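Local coordinates for 7beta-hydroxysteroid dehydrogenase (Collinsella aerofaciens, PDB 5FYD), which reduces the 7-oxo group of 7-oxolithocholate with NADPH to give ursodeoxycholate, working as a homodimeric short-chain dehydrogenase, at residues K22-K27 with E216-A221; V35-R40 with V58-V63; S149-G154 with E252-M257; K165-V170 with V179-I184; T188-S193 with A206-A211. All coordinates share one frame; numbering follows the deposited sequence.

Overall arrangement
All five contacts belong to one Rossmann-type short-chain dehydrogenase subunit. Interactions 2 and 4 both reach its parallel sheet, about 23 Å apart between centres: interaction 2 at the edge that ends in strand 60-64, interaction 4 toward the other edge. Interaction 1 touches both, through Cys25 against Val35 and Met37 and through Ala221 beside Glu182 and Ile184, and its two segments enclose interactions 2, 4 and 5 along the chain. Interactions 3 and 5, about 19 Å apart between centres, lie beyond the sheet, and both border the second subunit. The segments of interaction 3 alternate with those of interaction 1. Interaction 3 brings helix 250-258 against the loop before helix 154-173, which carries the proposed proton acceptor.

Interaction 1: residues K22-K27 with E216-A221; sequences KAFCEK and ECVDEA
Val218 plants its CG2 methyl over the face of the Phe24 ring, 3.8 Å from the ring centroid and 12° off the normal, a CH-pi contact. At its flank the same CG2 meets Ala23 CB at 3.9 Å. The other branch, Val218 CG1, serves the aliphatic root of Lys27, lying 3.6 Å from Lys27 CB. Lys27 then bends at its second torsion (chi2 66°) and slides past the valine, so that its NZ forms a salt bridge of 2.8 Å with Asp219 OD1, approached from above the carboxylate plane. A water bridges the same two residues: it accepts from Lys27 NZ at 2.7 Å and donates to Asp219 O at 2.9 Å. Further out, Phe222 touches both Phe24 and Lys27, while Cys217 and Ala221 settle on strand 179-186. The helical segments approach to 9.4 Å between axes and cross at -52°. The NADP(+)-binding residues Thr17 to Gly21 lead into and include the start of helix 19-30, and Phe24 packs close to Val20. The helix's apolar packing with helix 214-224, edged by an ion pair, belongs to the helical layer of a Rossmann-type α/β/α sandwich.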
# COMPACT_ATOMS: atom_id res chain seq x y z
N LYS A 22 -1.46 -11.38 12.29
CA LYS A 22 -0.44 -11.51 13.29
C LYS A 22 -0.98 -11.23 14.68
O LYS A 22 -0.66 -11.92 15.64
CB LYS A 22 0.71 -10.59 12.95
CG LYS A 22 1.83 -10.66 13.96
CD LYS A 22 3.06 -9.92 13.49
CE LYS A 22 3.98 -9.75 14.67
NZ LYS A 22 5.24 -9.07 14.30
N ALA A 23 -1.81 -10.21 14.80
CA ALA A 23 -2.36 -9.88 16.10
C ALA A 23 -3.32 -10.96 16.61
O ALA A 23 -3.38 -11.20 17.81
CB ALA A 23 -3.03 -8.52 16.06
N PHE A 24 -4.05 -11.62 15.70
CA PHE A 24 -4.85 -12.79 16.11
C PHE A 24 -3.96 -13.91 16.67
O PHE A 24 -4.29 -14.53 17.69
CB PHE A 24 -5.74 -13.32 14.97
CG PHE A 24 -7.10 -12.68 14.90
CD1 PHE A 24 -8.06 -12.98 15.87
CD2 PHE A 24 -7.42 -11.77 13.90
CE1 PHE A 24 -9.30 -12.38 15.83
CE2 PHE A 24 -8.66 -11.17 13.85
CZ PHE A 24 -9.60 -11.49 14.81
N CYS A 25 -2.85 -14.18 16.00
CA CYS A 25 -1.93 -15.25 16.45
C CYS A 25 -1.43 -14.94 17.86
O CYS A 25 -1.45 -15.80 18.74
CB CYS A 25 -0.72 -15.38 15.52
SG CYS A 25 -1.11 -16.01 13.86
N GLU A 26 -1.01 -13.70 18.06
CA GLU A 26 -0.46 -13.29 19.36
C GLU A 26 -1.53 -13.36 20.44
O GLU A 26 -1.26 -13.83 21.54
CB GLU A 26 0.17 -11.90 19.29
CG GLU A 26 1.34 -11.82 18.35
CD GLU A 26 1.76 -10.39 18.00
OE1 GLU A 26 0.94 -9.46 18.09
OE2 GLU A 26 2.91 -10.21 17.59
N LYS A 27 -2.75 -12.91 20.13
CA LYS A 27 -3.84 -12.90 21.11
C LYS A 27 -4.23 -14.33 21.56
O LYS A 27 -4.33 -14.60 22.77
CB LYS A 27 -5.06 -12.15 20.58
CG LYS A 27 -6.23 -12.05 21.55
CD LYS A 27 -5.93 -11.20 22.78
CE LYS A 27 -7.21 -10.87 23.53
NZ LYS A 27 -7.06 -9.67 24.41
N GLU A 216 -5.79 -3.39 18.82
CA GLU A 216 -7.02 -2.84 19.40
C GLU A 216 -8.25 -3.45 18.74
O GLU A 216 -9.27 -3.68 19.40
CB GLU A 216 -7.01 -1.31 19.35
CG GLU A 216 -6.16 -0.73 20.48
CD GLU A 216 -5.23 0.36 20.02
OE1 GLU A 216 -5.59 1.09 19.07
OE2 GLU A 216 -4.12 0.46 20.60
N CYS A 217 -8.16 -3.73 17.43
CA CYS A 217 -9.24 -4.42 16.72
C CYS A 217 -9.47 -5.82 17.28
O CYS A 217 -10.60 -6.21 17.57
CB CYS A 217 -8.94 -4.57 15.24
SG CYS A 217 -8.83 -2.98 14.40
N VAL A 218 -8.38 -6.58 17.41
CA VAL A 218 -8.46 -7.92 17.98
C VAL A 218 -8.91 -7.92 19.44
O VAL A 218 -9.71 -8.76 19.85
CB VAL A 218 -7.14 -8.68 17.78
CG1 VAL A 218 -7.13 -9.99 18.52
CG2 VAL A 218 -6.92 -8.92 16.29
N ASP A 219 -8.41 -6.97 20.23
CA ASP A 219 -8.86 -6.84 21.61
C ASP A 219 -10.38 -6.60 21.69
O ASP A 219 -11.07 -7.27 22.47
CB ASP A 219 -8.10 -5.73 22.35
CG ASP A 219 -6.71 -6.17 22.80
OD1 ASP A 219 -6.44 -7.40 22.81
OD2 ASP A 219 -5.90 -5.29 23.15
N GLU A 220 -10.90 -5.71 20.86
CA GLU A 220 -12.35 -5.46 20.86
C GLU A 220 -13.14 -6.71 20.43
O GLU A 220 -14.13 -7.06 21.06
CB GLU A 220 -12.72 -4.27 19.98
CG GLU A 220 -14.20 -3.99 20.03
CD GLU A 220 -14.61 -2.70 19.34
OE1 GLU A 220 -13.78 -2.02 18.70
OE2 GLU A 220 -15.80 -2.38 19.43
N ALA A 221 -12.67 -7.40 19.39
CA ALA A 221 -13.34 -8.63 18.95
C ALA A 221 -13.42 -9.68 20.09
O ALA A 221 -14.46 -10.31 20.29
CB ALA A 221 -12.63 -9.23 17.74
O HOH W 1 -9.62 -8.69 24.58

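Interaction 2: residues V35-R40 with V58-V63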
# COMPACT_ATOMS: atom_id res chain seq x y z
N VAL A 35 -1.12 -22.58 17.88
CA VAL A 35 -1.51 -21.75 16.74
C VAL A 35 -1.18 -22.44 15.43
O VAL A 35 -0.03 -22.78 15.18
CB VAL A 35 -0.80 -20.40 16.80
CG1 VAL A 35 -1.26 -19.49 15.69
CG2 VAL A 35 -1.03 -19.72 18.15
N VAL A 36 -2.20 -22.61 14.58
CA VAL A 36 -2.00 -23.01 13.20
C VAL A 36 -2.06 -21.71 12.42
O VAL A 36 -3.10 -21.04 12.44
CB VAL A 36 -3.08 -23.97 12.68
CG1 VAL A 36 -2.73 -24.45 11.29
CG2 VAL A 36 -3.25 -25.15 13.60
N MET A 37 -0.97 -21.35 11.76
CA MET A 37 -0.87 -20.10 11.03
C MET A 37 -0.72 -20.39 9.55
O MET A 37 0.13 -21.21 9.15
CB MET A 37 0.29 -19.23 11.55
CG MET A 37 1.66 -19.84 11.53
SD MET A 37 2.81 -18.71 12.35
CE MET A 37 2.28 -18.95 14.02
N VAL A 38 -1.58 -19.75 8.75
CA VAL A 38 -1.70 -20.07 7.34
C VAL A 38 -1.57 -18.83 6.51
O VAL A 38 -2.15 -17.76 6.83
CB VAL A 38 -3.04 -20.73 7.03
CG1 VAL A 38 -3.04 -21.30 5.61
CG2 VAL A 38 -3.40 -21.80 8.05
N GLY A 39 -0.82 -18.97 5.42
CA GLY A 39 -0.64 -17.87 4.48
C GLY A 39 0.29 -18.27 3.36
O GLY A 39 0.84 -19.36 3.38
N ARG A 40 0.46 -17.38 2.39
CA ARG A 40 1.28 -17.71 1.21
C ARG A 40 2.79 -17.51 1.42
O ARG A 40 3.57 -18.17 0.77
CB ARG A 40 0.79 -17.01 -0.06
CG ARG A 40 0.49 -15.54 0.03
CD ARG A 40 0.32 -14.95 -1.36
NE ARG A 40 1.63 -14.70 -1.94
CZ ARG A 40 2.38 -13.61 -1.71
NH1 ARG A 40 1.95 -12.62 -0.92
NH2 ARG A 40 3.57 -13.51 -2.28
N VAL A 58 3.72 -21.69 23.33
CA VAL A 58 2.70 -22.54 22.72
C VAL A 58 3.30 -23.28 21.54
O VAL A 58 4.36 -22.90 21.03
CB VAL A 58 1.43 -21.76 22.31
CG1 VAL A 58 0.83 -21.07 23.53
CG2 VAL A 58 1.69 -20.77 21.19
N GLU A 59 2.61 -24.32 21.11
CA GLU A 59 3.00 -25.04 19.89
C GLU A 59 2.52 -24.27 18.67
O GLU A 59 1.50 -23.56 18.74
CB GLU A 59 2.40 -26.43 19.87
CG GLU A 59 2.90 -27.36 20.97
CD GLU A 59 2.18 -28.67 20.97
OE1 GLU A 59 1.12 -28.76 21.61
OE2 GLU A 59 2.62 -29.59 20.26
N THR A 60 3.23 -24.44 17.56
CA THR A 60 2.83 -23.82 16.31
C THR A 60 2.83 -24.84 15.18
O THR A 60 3.47 -25.88 15.27
CB THR A 60 3.75 -22.64 15.92
OG1 THR A 60 5.10 -23.11 15.74
CG2 THR A 60 3.67 -21.53 16.98
N LYS A 61 2.03 -24.57 14.16
CA LYS A 61 2.06 -25.31 12.91
C LYS A 61 1.93 -24.30 11.79
O LYS A 61 1.02 -23.47 11.82
CB LYS A 61 0.90 -26.28 12.86
CG LYS A 61 1.00 -27.34 11.78
CD LYS A 61 -0.14 -28.34 11.90
CE LYS A 61 -0.07 -29.22 13.15
NZ LYS A 61 0.73 -30.46 12.91
N VAL A 62 2.83 -24.36 10.83
CA VAL A 62 2.85 -23.41 9.71
C VAL A 62 2.32 -24.14 8.50
O VAL A 62 2.79 -25.25 8.20
CB VAL A 62 4.28 -22.92 9.44
CG1 VAL A 62 4.37 -22.22 8.08
CG2 VAL A 62 4.72 -21.99 10.56
N VAL A 63 1.35 -23.53 7.82
CA VAL A 63 0.75 -24.10 6.62
C VAL A 63 0.88 -23.06 5.51
O VAL A 63 0.33 -21.96 5.59
CB VAL A 63 -0.73 -24.50 6.85
CG1 VAL A 63 -1.33 -25.12 5.59
CG2 VAL A 63 -0.89 -25.42 8.04
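Met37 CG lies between the backbone N and the carbonyl carbon (chi1 57°), which brings it to Val62 CG2 at 3.9 Å. SD stands off the sheet above its own strand, and a bend at the last torsion (chi3 73°) turns the terminal CE back toward Thr60 CG2, 4.2 Å away. On the other face of the sheet, Val63 has CG1 anti to its N (chi1 -179°), which turns CG2 toward Val36 CG1, 3.9 Å away. Val38 and Val63 stand there side by side, Val38 CG2 being 4.0 Å from Val63 CB. The backbones between these faces are parallel strands in regular register, Val35 to Val38 paired with Thr60 to Val63. Val35 N gives to Glu59 O and Lys61 N to Val35 O; Met37 N then bonds Lys61 O, and Val63 N bonds Met37 O at 2.9 Å. A longer bond of 3.2 Å from Gly39 N to Val63 O closes the series. Helix 42-56 covers the face bearing Thr60 and Val62, where Arg53 also holds Thr60 OG1, and helix 72-80 covers the valines opposite. With helix 42-56 as the crossover, the two strands form a beta-alpha-beta unit of the Rossmann fold, whose first strand runs out into the NADP(+)-binding residues Arg40 and Arg41.

Interaction 3: residues S149-G154 with E252-M257; sequences SSPWNG and EYIRYM
Behind the ring that Pro151 turns to Ile254 and Met257, Ser150 OG is gripped twice: it donates to Asn153 O at 2.7 Å, from well above the carbonyl plane, and accepts from the backbone N of Gly157. Asn153 N returns to Ser150 O at 2.9 Å, closing a type II beta turn that has Pro151 at its second position. The turn thus presents the prolyl ring to helix 250-258. Pro151 CG approaches Ile254 CG2 at 4.1 Å, and CD touches Met257 CB at 3.8 Å, both side chains crossing the ring at about a right angle. Beside it, Ser149 OG rests 3.7 Å from Ile254 CG1. Ser149 is the residue where the chain leaves helix 145-148, and its carbonyl O lies 3.6 Å from Met257 CG. Bends at the second and third torsions (chi2 -57°, chi3 -61°) fold the methionine back, with CE also near that oxygen. No hydrogen bond links the segments, which meet by van der Waals contact alone. The loop connects helix 145-148 to helix 154-173, the helix of the proposed proton acceptor Tyr156. Met257 also packs on Ser148 and on Gln203 of the second subunit, so this part of helix 250-258 borders both the loop region and the neighbouring chain.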
# COMPACT_ATOMS: atom_id res chain seq x y z
N SER A 149 -20.02 -0.15 0.09
CA SER A 149 -19.58 -0.50 -1.26
C SER A 149 -18.24 0.16 -1.60
O SER A 149 -17.80 1.08 -0.93
CB SER A 149 -20.63 -0.18 -2.35
OG SER A 149 -20.50 1.15 -2.83
N SER A 150 -17.61 -0.26 -2.69
CA SER A 150 -16.26 0.20 -3.01
C SER A 150 -16.09 0.41 -4.51
O SER A 150 -15.44 -0.38 -5.19
CB SER A 150 -15.21 -0.78 -2.46
OG SER A 150 -15.47 -2.12 -2.85
N PRO A 151 -16.72 1.49 -5.05
CA PRO A 151 -16.50 1.89 -6.45
C PRO A 151 -15.02 1.92 -6.80
O PRO A 151 -14.20 2.31 -5.97
CB PRO A 151 -17.10 3.31 -6.49
CG PRO A 151 -18.18 3.28 -5.47
CD PRO A 151 -17.62 2.44 -4.36
N TRP A 152 -14.70 1.44 -8.01
CA TRP A 152 -13.33 1.26 -8.53
C TRP A 152 -12.54 0.13 -7.86
O TRP A 152 -11.36 -0.06 -8.12
CB TRP A 152 -12.54 2.60 -8.58
CG TRP A 152 -12.90 3.48 -9.76
CD1 TRP A 152 -12.26 3.52 -10.97
CD2 TRP A 152 -13.99 4.40 -9.85
NE1 TRP A 152 -12.87 4.42 -11.80
CE2 TRP A 152 -13.93 4.99 -11.14
CE3 TRP A 152 -14.97 4.84 -8.96
CZ2 TRP A 152 -14.84 5.97 -11.57
CZ3 TRP A 152 -15.89 5.79 -9.39
CH2 TRP A 152 -15.81 6.35 -10.69
N ASN A 153 -13.21 -0.65 -7.00
CA ASN A 153 -12.63 -1.84 -6.40
C ASN A 153 -13.79 -2.72 -5.91
O ASN A 153 -13.82 -3.16 -4.76
CB ASN A 153 -11.69 -1.46 -5.24
CG ASN A 153 -10.66 -2.53 -4.92
OD1 ASN A 153 -10.83 -3.70 -5.23
ND2 ASN A 153 -9.55 -2.12 -4.32
N GLY A 154 -14.75 -2.92 -6.80
CA GLY A 154 -16.07 -3.47 -6.47
C GLY A 154 -16.06 -4.77 -5.68
O GLY A 154 -16.83 -4.95 -4.72
N GLU A 252 -25.94 8.42 -1.59
CA GLU A 252 -24.97 9.40 -1.10
C GLU A 252 -23.72 8.74 -0.57
O GLU A 252 -22.62 9.23 -0.75
CB GLU A 252 -25.58 10.25 0.02
CG GLU A 252 -26.54 11.34 -0.43
CD GLU A 252 -27.08 12.03 0.80
OE1 GLU A 252 -26.36 12.89 1.35
OE2 GLU A 252 -28.11 11.63 1.31
N TYR A 253 -23.90 7.62 0.13
CA TYR A 253 -22.80 6.88 0.73
C TYR A 253 -21.92 6.26 -0.37
O TYR A 253 -20.69 6.37 -0.33
CB TYR A 253 -23.36 5.80 1.65
CG TYR A 253 -22.42 5.22 2.69
CD1 TYR A 253 -21.11 5.67 2.88
CD2 TYR A 253 -22.88 4.21 3.52
CE1 TYR A 253 -20.31 5.11 3.86
CE2 TYR A 253 -22.09 3.65 4.49
CZ TYR A 253 -20.82 4.11 4.67
OH TYR A 253 -20.07 3.52 5.68
N ILE A 254 -22.56 5.66 -1.35
CA ILE A 254 -21.84 5.06 -2.50
C ILE A 254 -21.04 6.15 -3.22
O ILE A 254 -19.85 5.99 -3.51
CB ILE A 254 -22.82 4.41 -3.50
CG1 ILE A 254 -23.54 3.23 -2.84
CG2 ILE A 254 -22.11 3.99 -4.79
CD1 ILE A 254 -24.80 2.82 -3.57
N ARG A 255 -21.73 7.25 -3.52
CA ARG A 255 -21.14 8.35 -4.28
C ARG A 255 -19.97 8.97 -3.55
O ARG A 255 -19.00 9.34 -4.18
CB ARG A 255 -22.18 9.41 -4.64
CG ARG A 255 -23.07 8.97 -5.79
CD ARG A 255 -24.03 10.06 -6.25
NE ARG A 255 -24.94 9.53 -7.27
CZ ARG A 255 -26.27 9.52 -7.23
NH1 ARG A 255 -26.96 10.06 -6.24
NH2 ARG A 255 -26.92 8.96 -8.24
N TYR A 256 -20.07 9.05 -2.23
CA TYR A 256 -18.98 9.54 -1.40
C TYR A 256 -17.75 8.66 -1.55
O TYR A 256 -16.65 9.16 -1.80
CB TYR A 256 -19.41 9.60 0.05
CG TYR A 256 -18.43 10.23 0.97
CD1 TYR A 256 -18.26 11.61 0.97
CD2 TYR A 256 -17.70 9.47 1.87
CE1 TYR A 256 -17.37 12.22 1.84
CE2 TYR A 256 -16.80 10.07 2.75
CZ TYR A 256 -16.65 11.45 2.72
OH TYR A 256 -15.78 12.07 3.58
N MET A 257 -17.96 7.34 -1.49
CA MET A 257 -16.88 6.40 -1.73
C MET A 257 -16.25 6.53 -3.10
O MET A 257 -15.04 6.38 -3.23
CB MET A 257 -17.34 4.96 -1.52
CG MET A 257 -17.80 4.63 -0.11
SD MET A 257 -16.55 4.94 1.16
CE MET A 257 -15.25 3.83 0.65

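Interaction 4: residues K165-V170 with V179-I184; sequences KMTEAV and VDVEVI
Thr167 drives its CG2 methyl into the strand, with Val181 CG1 at 3.7 Å, Glu182 O at 3.5 Å and Val183 CB at 3.6 Å around it. The first torsion (chi1 -54°) explains this division of labour: CG2 lies opposite the backbone N and faces the strand, while OG1 stays beside the N and hydrogen-bonds with Ile163 O one helical turn back. Asn140 ND2, from the adjacent strand 136-143, also holds this hydroxyl, so both ends of the threonine are fixed in the interior. Val183 adopts a different rotamer from Val181. Its CG1 is tucked between the backbone N and carbonyl carbon (chi1 50°), which brings that methyl 3.8 Å from Glu168 CG. Val181 instead turns CG1 away from its N, where it serves Thr167 and also meets Val170 CG1 at 4.2 Å. Glu168 starts out away from the strand, touches Val183 with its first methylene and continues extended to a carboxylate held at both oxygens: OE1 receives Lys165 NZ at 2.8 Å on its syn side, and OE2 pairs with Ser230 OG. Apart from Glu182 O, the groups that meet are apolar, and the Lys165-Glu168 ion pair lies within the helix. The short segments run roughly antiparallel, at 150°, their axes 7.3 Å apart at closest. Helix 154-173, which carries Tyr156 and Lys160 nearer its start, is laid on strand 179-186 here; helix 105-132 packs alongside through Phe119 and Phe123, and strand 230-232 continues the sheet beyond Val183.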
# COMPACT_ATOMS: atom_id res chain seq x y z
N LYS A 165 -22.33 -10.82 5.96
CA LYS A 165 -23.68 -11.36 6.06
C LYS A 165 -23.71 -12.87 6.36
O LYS A 165 -24.60 -13.33 7.11
CB LYS A 165 -24.51 -11.03 4.82
CG LYS A 165 -24.74 -9.53 4.59
CD LYS A 165 -25.55 -8.86 5.68
CE LYS A 165 -25.15 -7.40 5.86
NZ LYS A 165 -25.74 -6.85 7.08
N MET A 166 -22.77 -13.63 5.82
CA MET A 166 -22.68 -15.05 6.15
C MET A 166 -22.39 -15.21 7.63
O MET A 166 -22.98 -16.04 8.30
CB MET A 166 -21.60 -15.76 5.33
CG MET A 166 -21.65 -17.29 5.50
SD MET A 166 -23.13 -17.92 4.66
CE MET A 166 -23.36 -19.51 5.44
N THR A 167 -21.43 -14.43 8.15
CA THR A 167 -21.02 -14.58 9.55
C THR A 167 -22.11 -14.08 10.50
O THR A 167 -22.33 -14.69 11.55
CB THR A 167 -19.67 -13.92 9.82
OG1 THR A 167 -18.71 -14.42 8.89
CG2 THR A 167 -19.18 -14.23 11.24
N GLU A 168 -22.80 -13.01 10.12
CA GLU A 168 -23.93 -12.52 10.92
C GLU A 168 -24.98 -13.60 11.07
O GLU A 168 -25.47 -13.84 12.17
CB GLU A 168 -24.56 -11.26 10.31
CG GLU A 168 -23.69 -10.01 10.43
CD GLU A 168 -24.32 -8.76 9.85
OE1 GLU A 168 -25.08 -8.85 8.87
OE2 GLU A 168 -24.06 -7.66 10.38
N ALA A 169 -25.29 -14.28 9.97
CA ALA A 169 -26.29 -15.36 9.98
C ALA A 169 -25.88 -16.47 10.92
O ALA A 169 -26.67 -16.87 11.79
CB ALA A 169 -26.48 -15.90 8.58
N VAL A 170 -24.64 -16.92 10.79
CA VAL A 170 -24.11 -18.03 11.59
C VAL A 170 -23.98 -17.63 13.06
O VAL A 170 -24.24 -18.45 13.96
CB VAL A 170 -22.77 -18.56 11.02
CG1 VAL A 170 -22.13 -19.60 11.93
CG2 VAL A 170 -23.00 -19.16 9.64
N VAL A 179 -20.87 -22.84 20.67
CA VAL A 179 -20.00 -22.21 19.69
C VAL A 179 -20.30 -20.71 19.68
O VAL A 179 -21.46 -20.33 19.61
CB VAL A 179 -20.21 -22.82 18.30
CG1 VAL A 179 -19.17 -22.32 17.32
CG2 VAL A 179 -20.17 -24.34 18.37
N ASP A 180 -19.27 -19.89 19.79
CA ASP A 180 -19.40 -18.42 19.77
C ASP A 180 -18.85 -17.87 18.46
O ASP A 180 -17.69 -18.09 18.14
CB ASP A 180 -18.65 -17.78 20.93
CG ASP A 180 -19.25 -18.13 22.29
OD1 ASP A 180 -20.48 -18.34 22.38
OD2 ASP A 180 -18.47 -18.21 23.27
N VAL A 181 -19.68 -17.17 17.70
CA VAL A 181 -19.29 -16.65 16.41
C VAL A 181 -19.53 -15.16 16.38
O VAL A 181 -20.52 -14.68 16.92
CB VAL A 181 -20.04 -17.38 15.27
CG1 VAL A 181 -19.79 -16.75 13.89
CG2 VAL A 181 -19.64 -18.83 15.26
N GLU A 182 -18.61 -14.43 15.79
CA GLU A 182 -18.66 -12.98 15.67
C GLU A 182 -18.04 -12.56 14.35
O GLU A 182 -17.10 -13.20 13.88
CB GLU A 182 -17.90 -12.33 16.82
CG GLU A 182 -17.98 -10.81 16.91
CD GLU A 182 -16.90 -10.25 17.82
OE1 GLU A 182 -16.59 -10.89 18.86
OE2 GLU A 182 -16.33 -9.21 17.46
N VAL A 183 -18.57 -11.51 13.76
CA VAL A 183 -17.86 -10.78 12.72
C VAL A 183 -17.44 -9.42 13.23
O VAL A 183 -18.24 -8.70 13.84
CB VAL A 183 -18.63 -10.69 11.39
CG1 VAL A 183 -20.07 -10.20 11.55
CG2 VAL A 183 -17.87 -9.83 10.36
N ILE A 184 -16.18 -9.07 12.98
CA ILE A 184 -15.66 -7.75 13.32
C ILE A 184 -15.36 -7.05 12.00
O ILE A 184 -14.61 -7.57 11.18
CB ILE A 184 -14.43 -7.80 14.25
CG1 ILE A 184 -14.00 -6.36 14.61
CG2 ILE A 184 -13.24 -8.56 13.67
CD1 ILE A 184 -14.27 -5.97 16.03

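Interaction 5: residues T188-S193 with A206-A211; sequences TTLTPS and AVMKIA
The loop excursion between strand 179-186 and helix 214-224, the region that commonly forms the substrate-binding loop in short-chain dehydrogenases, folds back on itself where Thr188 meets Val207, Ile210 and Ala211. Thr188 CG2, opposite the backbone N (chi1 -57°), points to Val207 CG1 at 4.1 Å, and its CB is approached by Ile210 CD1 at 4.0 Å. The isoleucine gets there by placing CG1 between its own N and carbonyl carbon (chi1 62°). Thr188 O receives a CA-H...O contact from Ala211 CA at 3.3 Å, while Thr188 N donates to a water at 2.9 Å that also lies 3.1 Å from Ile210 O. Backbone bonds of Thr188 and Leu190 with Leu212, the residue after Ala211, tie the outgoing and returning chains and close the excursion that holds helices 192-195 and 202-208. Thr191 caps the first of these helices through OG1 to Leu194 N. Farther along, Leu190 CD1 lies loosely against Met208 SD at 4.4 Å. Thr188 OG1 turns to the second subunit, hydrogen-bonding with Gly200 N and Gly201 O there, and Leu198 of that subunit packs on both Thr188 and Val207.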
# COMPACT_ATOMS: atom_id res chain seq x y z
N THR A 188 -10.09 1.72 8.45
CA THR A 188 -8.68 1.93 8.18
C THR A 188 -7.84 1.50 9.39
O THR A 188 -8.12 1.90 10.51
CB THR A 188 -8.46 3.39 7.78
OG1 THR A 188 -9.31 3.65 6.66
CG2 THR A 188 -7.02 3.67 7.45
N THR A 189 -6.88 0.62 9.13
CA THR A 189 -6.11 -0.05 10.15
C THR A 189 -4.62 0.22 9.89
O THR A 189 -4.19 0.21 8.75
CB THR A 189 -6.38 -1.56 10.11
OG1 THR A 189 -7.79 -1.82 10.25
CG2 THR A 189 -5.62 -2.27 11.22
N LEU A 190 -3.88 0.46 10.95
CA LEU A 190 -2.45 0.75 10.85
C LEU A 190 -1.69 -0.53 10.48
O LEU A 190 -1.61 -1.46 11.27
CB LEU A 190 -1.94 1.32 12.16
CG LEU A 190 -0.47 1.74 12.28
CD1 LEU A 190 -0.18 2.97 11.43
CD2 LEU A 190 -0.14 2.01 13.74
N THR A 191 -1.21 -0.58 9.24
CA THR A 191 -0.41 -1.68 8.72
C THR A 191 0.86 -1.08 8.09
O THR A 191 0.96 0.15 7.96
CB THR A 191 -1.22 -2.49 7.69
OG1 THR A 191 -1.66 -1.63 6.63
CG2 THR A 191 -2.44 -3.13 8.35
N PRO A 192 1.84 -1.94 7.72
CA PRO A 192 2.96 -1.42 6.92
C PRO A 192 2.48 -1.04 5.52
O PRO A 192 2.97 -0.07 4.94
CB PRO A 192 3.96 -2.58 6.87
CG PRO A 192 3.42 -3.66 7.76
CD PRO A 192 1.97 -3.39 7.98
N SER A 193 1.54 -1.82 4.99
CA SER A 193 0.74 -1.45 3.81
C SER A 193 0.33 0.03 3.87
O SER A 193 0.61 0.78 2.93
CB SER A 193 -0.50 -2.35 3.71
OG SER A 193 -0.80 -2.67 2.37
N ALA A 206 -3.49 13.01 9.89
CA ALA A 206 -4.97 12.98 9.82
C ALA A 206 -5.58 11.57 9.72
O ALA A 206 -6.70 11.33 10.19
CB ALA A 206 -5.45 13.83 8.65
N VAL A 207 -4.84 10.65 9.11
CA VAL A 207 -5.24 9.24 9.00
C VAL A 207 -5.23 8.52 10.37
O VAL A 207 -6.10 7.68 10.60
CB VAL A 207 -4.39 8.50 7.93
CG1 VAL A 207 -4.64 6.99 7.93
CG2 VAL A 207 -4.68 9.06 6.54
N MET A 208 -4.29 8.86 11.26
CA MET A 208 -4.22 8.25 12.62
C MET A 208 -5.33 8.65 13.60
O MET A 208 -5.60 7.93 14.56
CB MET A 208 -2.85 8.49 13.29
CG MET A 208 -1.89 7.31 13.19
SD MET A 208 -2.52 5.76 13.89
CE MET A 208 -2.74 6.16 15.63
N LYS A 209 -5.97 9.80 13.37
CA LYS A 209 -7.17 10.17 14.12
C LYS A 209 -8.31 9.15 13.94
O LYS A 209 -9.17 9.02 14.81
CB LYS A 209 -7.66 11.59 13.75
CG LYS A 209 -7.01 12.71 14.56
CD LYS A 209 -7.11 14.07 13.87
CE LYS A 209 -6.60 15.19 14.76
NZ LYS A 209 -6.05 16.33 13.97
N ILE A 210 -8.29 8.42 12.82
CA ILE A 210 -9.29 7.39 12.53
C ILE A 210 -8.74 6.01 12.16
O ILE A 210 -9.51 5.14 11.73
CB ILE A 210 -10.29 7.89 11.44
CG1 ILE A 210 -9.59 8.18 10.10
CG2 ILE A 210 -11.02 9.14 11.93
CD1 ILE A 210 -9.47 6.99 9.16
N ALA A 211 -7.43 5.78 12.31
CA ALA A 211 -6.86 4.43 12.15
C ALA A 211 -6.71 3.74 13.49
O ALA A 211 -6.28 4.34 14.47
CB ALA A 211 -5.52 4.48 11.43
O HOH W 2 -11.51 3.81 9.77